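Local coordinates for uncharacterized protein GSU0716 (Geobacter sulfurreducens PCA, PDB 3BIJ) that is of unknown function but belongs to the caspase-like C14 peptidase family and may act as a cysteine endopeptidase, at residues F77-P89 / V99-I111. Residues are numbered along the deposited sequence; the frame is centred on the assembly and turned at random.
Sequences FMLSYSGHGGQVP and VDETWCLFDGELI
G85-P89 pairs antiparallel with V99-W103 in a beta hairpin, the strand axes 4.1 Å apart at closest, and G86 with T102 and V88 with D100 are its hydrogen-bonded pairs. C104 N extends the pairing with a nearly straight bond to H84 O (2.9 Å, 171°). Y81 OH also donates to H84 O, at 2.7 Å and from the opposite face of that carbonyl, so two donors grip one oxygen. The Y81 ring lies flat on W103, its centroid 3.9 Å from that of the indole five-membered ring and the planes 6° apart. CG anti to the backbone N (chi1 169°) swings the Y81 ring over the indole, and CB lies over the six-membered ring. L79 CD2 meets the indole edge at W103 CH2 (4.0 Å). Were W103 replaced by alanine, the Y81 ring would probably lose its stacking partner and be freer to turn. T102 OG1 donates to E109 OE1 (2.7 Å). A side chain at G86 would run into T102 OG1, E109 OE1 and C104 SG. V88 CG1 packs on I111 CG1. The hairpin extends the caspase-type sheet beyond 77-82, which lies between strands 4-10 and 127-133; helix 180-189 packs against V88 and I111, helix 57-70 against L105.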
loop_
_atom_site.group_PDB
_atom_site.type_symbol
_atom_site.label_atom_id
_atom_site.label_comp_id
_atom_site.label_asym_id
_atom_site.label_seq_id
_atom_site.Cartn_x
_atom_site.Cartn_y
_atom_site.Cartn_z
ATOM N N PHE A 77 -12.168 -40.512 -18.527
ATOM C CA PHE A 77 -10.752 -40.251 -18.353
ATOM C C PHE A 77 -10.575 -38.977 -17.533
ATOM O O PHE A 77 -11.222 -37.966 -17.798
ATOM C CB PHE A 77 -10.084 -40.078 -19.710
ATOM C CG PHE A 77 -8.642 -39.695 -19.623
ATOM C CD1 PHE A 77 -7.726 -40.532 -19.011
ATOM C CD2 PHE A 77 -8.191 -38.498 -20.164
ATOM C CE1 PHE A 77 -6.373 -40.184 -18.936
ATOM C CE2 PHE A 77 -6.841 -38.138 -20.097
ATOM C CZ PHE A 77 -5.934 -38.984 -19.483
HETATM N N MSE A 78 -9.707 -39.030 -16.532
HETATM C CA MSE A 78 -9.452 -37.868 -15.706
HETATM C C MSE A 78 -7.996 -37.438 -15.813
HETATM O O MSE A 78 -7.082 -38.238 -15.583
HETATM C CB MSE A 78 -9.764 -38.160 -14.246
HETATM C CG MSE A 78 -9.726 -36.925 -13.392
HETATM SE SE MSE A 78 -9.780 -37.282 -11.524
HETATM C CE MSE A 78 -8.277 -36.219 -10.971
ATOM N N LEU A 79 -7.783 -36.170 -16.149
ATOM C CA LEU A 79 -6.435 -35.622 -16.266
ATOM C C LEU A 79 -6.284 -34.405 -15.373
ATOM O O LEU A 79 -6.992 -33.419 -15.544
ATOM C CB LEU A 79 -6.145 -35.212 -17.712
ATOM C CG LEU A 79 -4.837 -34.458 -17.999
ATOM C CD1 LEU A 79 -3.639 -35.234 -17.466
ATOM C CD2 LEU A 79 -4.699 -34.262 -19.515
ATOM N N SER A 80 -5.372 -34.478 -14.415
ATOM C CA SER A 80 -5.139 -33.348 -13.535
ATOM C C SER A 80 -3.692 -32.937 -13.749
ATOM O O SER A 80 -2.842 -33.789 -14.003
ATOM C CB SER A 80 -5.371 -33.715 -12.067
ATOM O OG SER A 80 -4.419 -34.657 -11.624
ATOM N N TYR A 81 -3.417 -31.638 -13.661
ATOM C CA TYR A 81 -2.070 -31.138 -13.875
ATOM C C TYR A 81 -1.715 -29.937 -13.024
ATOM O O TYR A 81 -2.457 -28.954 -12.960
ATOM C CB TYR A 81 -1.870 -30.765 -15.356
ATOM C CG TYR A 81 -0.598 -29.981 -15.662
ATOM C CD1 TYR A 81 -0.589 -28.580 -15.685
ATOM C CD2 TYR A 81 0.603 -30.643 -15.903
ATOM C CE1 TYR A 81 0.591 -27.868 -15.940
ATOM C CE2 TYR A 81 1.784 -29.947 -16.153
ATOM C CZ TYR A 81 1.776 -28.562 -16.169
ATOM O OH TYR A 81 2.948 -27.876 -16.404
ATOM N N SER A 82 -0.573 -30.031 -12.360
ATOM C CA SER A 82 -0.074 -28.931 -11.570
ATOM C C SER A 82 1.363 -28.729 -11.997
ATOM O O SER A 82 2.211 -29.608 -11.838
ATOM C CB SER A 82 -0.181 -29.215 -10.073
ATOM O OG SER A 82 -1.513 -29.027 -9.642
ATOM N N GLY A 83 1.609 -27.569 -12.587
ATOM C CA GLY A 83 2.939 -27.235 -13.055
ATOM C C GLY A 83 2.886 -25.852 -13.661
ATOM O O GLY A 83 1.892 -25.147 -13.510
ATOM N N HIS A 84 3.955 -25.469 -14.347
ATOM C CA HIS A 84 4.026 -24.164 -14.977
ATOM C C HIS A 84 3.351 -24.188 -16.329
ATOM O O HIS A 84 3.294 -25.227 -16.983
ATOM C CB HIS A 84 5.478 -23.740 -15.199
ATOM C CG HIS A 84 6.116 -23.104 -14.008
ATOM N ND1 HIS A 84 7.075 -23.740 -13.250
ATOM C CD2 HIS A 84 5.920 -21.893 -13.437
ATOM C CE1 HIS A 84 7.444 -22.946 -12.260
ATOM N NE2 HIS A 84 6.757 -21.820 -12.350
ATOM N N GLY A 85 2.855 -23.028 -16.741
ATOM C CA GLY A 85 2.226 -22.908 -18.036
ATOM C C GLY A 85 3.239 -22.187 -18.899
ATOM O O GLY A 85 3.782 -21.169 -18.484
ATOM N N GLY A 86 3.514 -22.699 -20.090
ATOM C CA GLY A 86 4.500 -22.041 -20.927
ATOM C C GLY A 86 3.948 -21.377 -22.169
ATOM O O GLY A 86 2.755 -21.426 -22.449
ATOM N N GLN A 87 4.835 -20.730 -22.911
ATOM C CA GLN A 87 4.458 -20.071 -24.145
ATOM C C GLN A 87 5.641 -20.191 -25.088
ATOM O O GLN A 87 6.793 -19.997 -24.690
ATOM C CB GLN A 87 4.126 -18.595 -23.898
ATOM C CG GLN A 87 2.971 -18.392 -22.945
ATOM C CD GLN A 87 2.473 -16.953 -22.887
ATOM O OE1 GLN A 87 3.263 -15.998 -22.881
ATOM N NE2 GLN A 87 1.151 -16.794 -22.820
ATOM N N VAL A 88 5.354 -20.550 -26.329
ATOM C CA VAL A 88 6.387 -20.671 -27.337
ATOM C C VAL A 88 5.972 -19.709 -28.447
ATOM O O VAL A 88 4.808 -19.630 -28.803
ATOM C CB VAL A 88 6.506 -22.133 -27.845
ATOM C CG1 VAL A 88 5.168 -22.616 -28.386
ATOM C CG2 VAL A 88 7.573 -22.221 -28.899
ATOM N N PRO A 89 6.920 -18.925 -28.971
ATOM C CA PRO A 89 6.609 -17.967 -30.036
ATOM C C PRO A 89 5.889 -18.541 -31.238
ATOM O O PRO A 89 6.224 -19.625 -31.737
ATOM C CB PRO A 89 7.976 -17.401 -30.404
ATOM C CG PRO A 89 8.901 -18.550 -30.098
ATOM C CD PRO A 89 8.373 -18.997 -28.753
ATOM N N VAL A 99 1.803 -15.893 -29.310
ATOM C CA VAL A 99 2.440 -17.134 -28.903
ATOM C C VAL A 99 1.447 -18.278 -28.724
ATOM O O VAL A 99 0.236 -18.094 -28.875
ATOM C CB VAL A 99 3.199 -16.930 -27.575
ATOM C CG1 VAL A 99 4.389 -15.992 -27.787
ATOM C CG2 VAL A 99 2.256 -16.338 -26.534
ATOM N N ASP A 100 1.975 -19.461 -28.415
ATOM C CA ASP A 100 1.154 -20.647 -28.179
ATOM C C ASP A 100 1.324 -21.085 -26.727
ATOM O O ASP A 100 2.446 -21.231 -26.236
ATOM C CB ASP A 100 1.570 -21.798 -29.094
ATOM C CG ASP A 100 1.142 -21.591 -30.528
ATOM O OD1 ASP A 100 -0.071 -21.394 -30.774
ATOM O OD2 ASP A 100 2.015 -21.643 -31.414
ATOM N N GLU A 101 0.211 -21.292 -26.038
ATOM C CA GLU A 101 0.257 -21.721 -24.649
ATOM C C GLU A 101 0.734 -23.159 -24.566
ATOM O O GLU A 101 0.491 -23.954 -25.468
ATOM C CB GLU A 101 -1.119 -21.568 -24.022
ATOM C CG GLU A 101 -1.562 -20.118 -23.967
ATOM C CD GLU A 101 -2.938 -19.950 -23.379
ATOM O OE1 GLU A 101 -3.335 -18.784 -23.108
ATOM O OE2 GLU A 101 -3.626 -20.985 -23.191
ATOM N N THR A 102 1.428 -23.488 -23.484
ATOM C CA THR A 102 1.967 -24.828 -23.316
ATOM C C THR A 102 2.003 -25.232 -21.852
ATOM O O THR A 102 1.722 -24.431 -20.956
ATOM C CB THR A 102 3.421 -24.914 -23.815
ATOM O OG1 THR A 102 4.278 -24.233 -22.886
ATOM C CG2 THR A 102 3.556 -24.287 -25.200
ATOM N N TRP A 103 2.338 -26.496 -21.625
ATOM C CA TRP A 103 2.495 -27.014 -20.281
ATOM C C TRP A 103 3.997 -27.232 -20.179
ATOM O O TRP A 103 4.615 -27.795 -21.090
ATOM C CB TRP A 103 1.759 -28.345 -20.087
ATOM C CG TRP A 103 0.324 -28.192 -19.654
ATOM C CD1 TRP A 103 -0.338 -27.024 -19.402
ATOM C CD2 TRP A 103 -0.615 -29.245 -19.418
ATOM N NE1 TRP A 103 -1.627 -27.283 -19.026
ATOM C CE2 TRP A 103 -1.828 -28.639 -19.029
ATOM C CE3 TRP A 103 -0.549 -30.643 -19.499
ATOM C CZ2 TRP A 103 -2.971 -29.380 -18.721
ATOM C CZ3 TRP A 103 -1.683 -31.379 -19.193
ATOM C CH2 TRP A 103 -2.881 -30.739 -18.808
ATOM N N CYS A 104 4.600 -26.766 -19.093
ATOM C CA CYS A 104 6.033 -26.945 -18.958
ATOM C C CYS A 104 6.347 -28.270 -18.309
ATOM O O CYS A 104 6.392 -28.403 -17.082
ATOM C CB CYS A 104 6.642 -25.803 -18.164
ATOM S SG CYS A 104 6.504 -24.264 -19.024
ATOM N N LEU A 105 6.543 -29.268 -19.151
ATOM C CA LEU A 105 6.859 -30.584 -18.643
ATOM C C LEU A 105 8.362 -30.619 -18.380
ATOM O O LEU A 105 9.105 -29.743 -18.823
ATOM C CB LEU A 105 6.396 -31.665 -19.638
ATOM C CG LEU A 105 4.860 -31.728 -19.841
ATOM C CD1 LEU A 105 4.510 -32.867 -20.743
ATOM C CD2 LEU A 105 4.145 -31.896 -18.500
ATOM N N PHE A 106 8.810 -31.614 -17.633
ATOM C CA PHE A 106 10.219 -31.710 -17.275
ATOM C C PHE A 106 11.099 -31.777 -18.503
ATOM O O PHE A 106 12.104 -31.073 -18.617
ATOM C CB PHE A 106 10.425 -32.944 -16.394
ATOM C CG PHE A 106 11.766 -32.999 -15.723
ATOM C CD1 PHE A 106 12.870 -33.523 -16.391
ATOM C CD2 PHE A 106 11.927 -32.519 -14.422
ATOM C CE1 PHE A 106 14.105 -33.569 -15.782
ATOM C CE2 PHE A 106 13.165 -32.560 -13.800
ATOM C CZ PHE A 106 14.258 -33.086 -14.479
ATOM N N ASP A 107 10.686 -32.627 -19.427
ATOM C CA ASP A 107 11.384 -32.855 -20.686
ATOM C C ASP A 107 11.437 -31.599 -21.581
ATOM O O ASP A 107 12.451 -31.316 -22.223
ATOM C CB ASP A 107 10.656 -33.991 -21.413
ATOM C CG ASP A 107 11.573 -34.829 -22.231
ATOM O OD1 ASP A 107 12.802 -34.767 -21.962
ATOM O OD2 ASP A 107 11.069 -35.558 -23.129
ATOM N N GLY A 108 10.321 -30.874 -21.623
ATOM C CA GLY A 108 10.202 -29.687 -22.441
ATOM C C GLY A 108 8.743 -29.248 -22.421
ATOM O O GLY A 108 7.964 -29.702 -21.575
ATOM N N GLU A 109 8.349 -28.387 -23.352
ATOM C CA GLU A 109 6.969 -27.904 -23.364
ATOM C C GLU A 109 6.040 -28.703 -24.261
ATOM O O GLU A 109 6.420 -29.140 -25.341
ATOM C CB GLU A 109 6.923 -26.430 -23.779
ATOM C CG GLU A 109 7.762 -25.543 -22.894
ATOM C CD GLU A 109 7.849 -24.136 -23.401
ATOM O OE1 GLU A 109 6.809 -23.449 -23.422
ATOM O OE2 GLU A 109 8.959 -23.714 -23.782
ATOM N N LEU A 110 4.815 -28.891 -23.798
ATOM C CA LEU A 110 3.823 -29.618 -24.560
ATOM C C LEU A 110 2.889 -28.546 -25.078
ATOM O O LEU A 110 2.174 -27.936 -24.295
ATOM C CB LEU A 110 3.071 -30.582 -23.643
ATOM C CG LEU A 110 1.954 -31.419 -24.263
ATOM C CD1 LEU A 110 2.538 -32.410 -25.253
ATOM C CD2 LEU A 110 1.202 -32.136 -23.175
ATOM N N ILE A 111 2.909 -28.295 -26.386
ATOM C CA ILE A 111 2.052 -27.268 -26.972
ATOM C C ILE A 111 0.584 -27.613 -26.790
ATOM O O ILE A 111 0.177 -28.761 -26.986
ATOM C CB ILE A 111 2.322 -27.075 -28.487
ATOM C CG1 ILE A 111 3.654 -26.361 -28.701
ATOM C CG2 ILE A 111 1.233 -26.210 -29.101
ATOM C CD1 ILE A 111 4.861 -27.115 -28.188
HETATM O O HOH W 1 6.160 -27.122 -14.904
#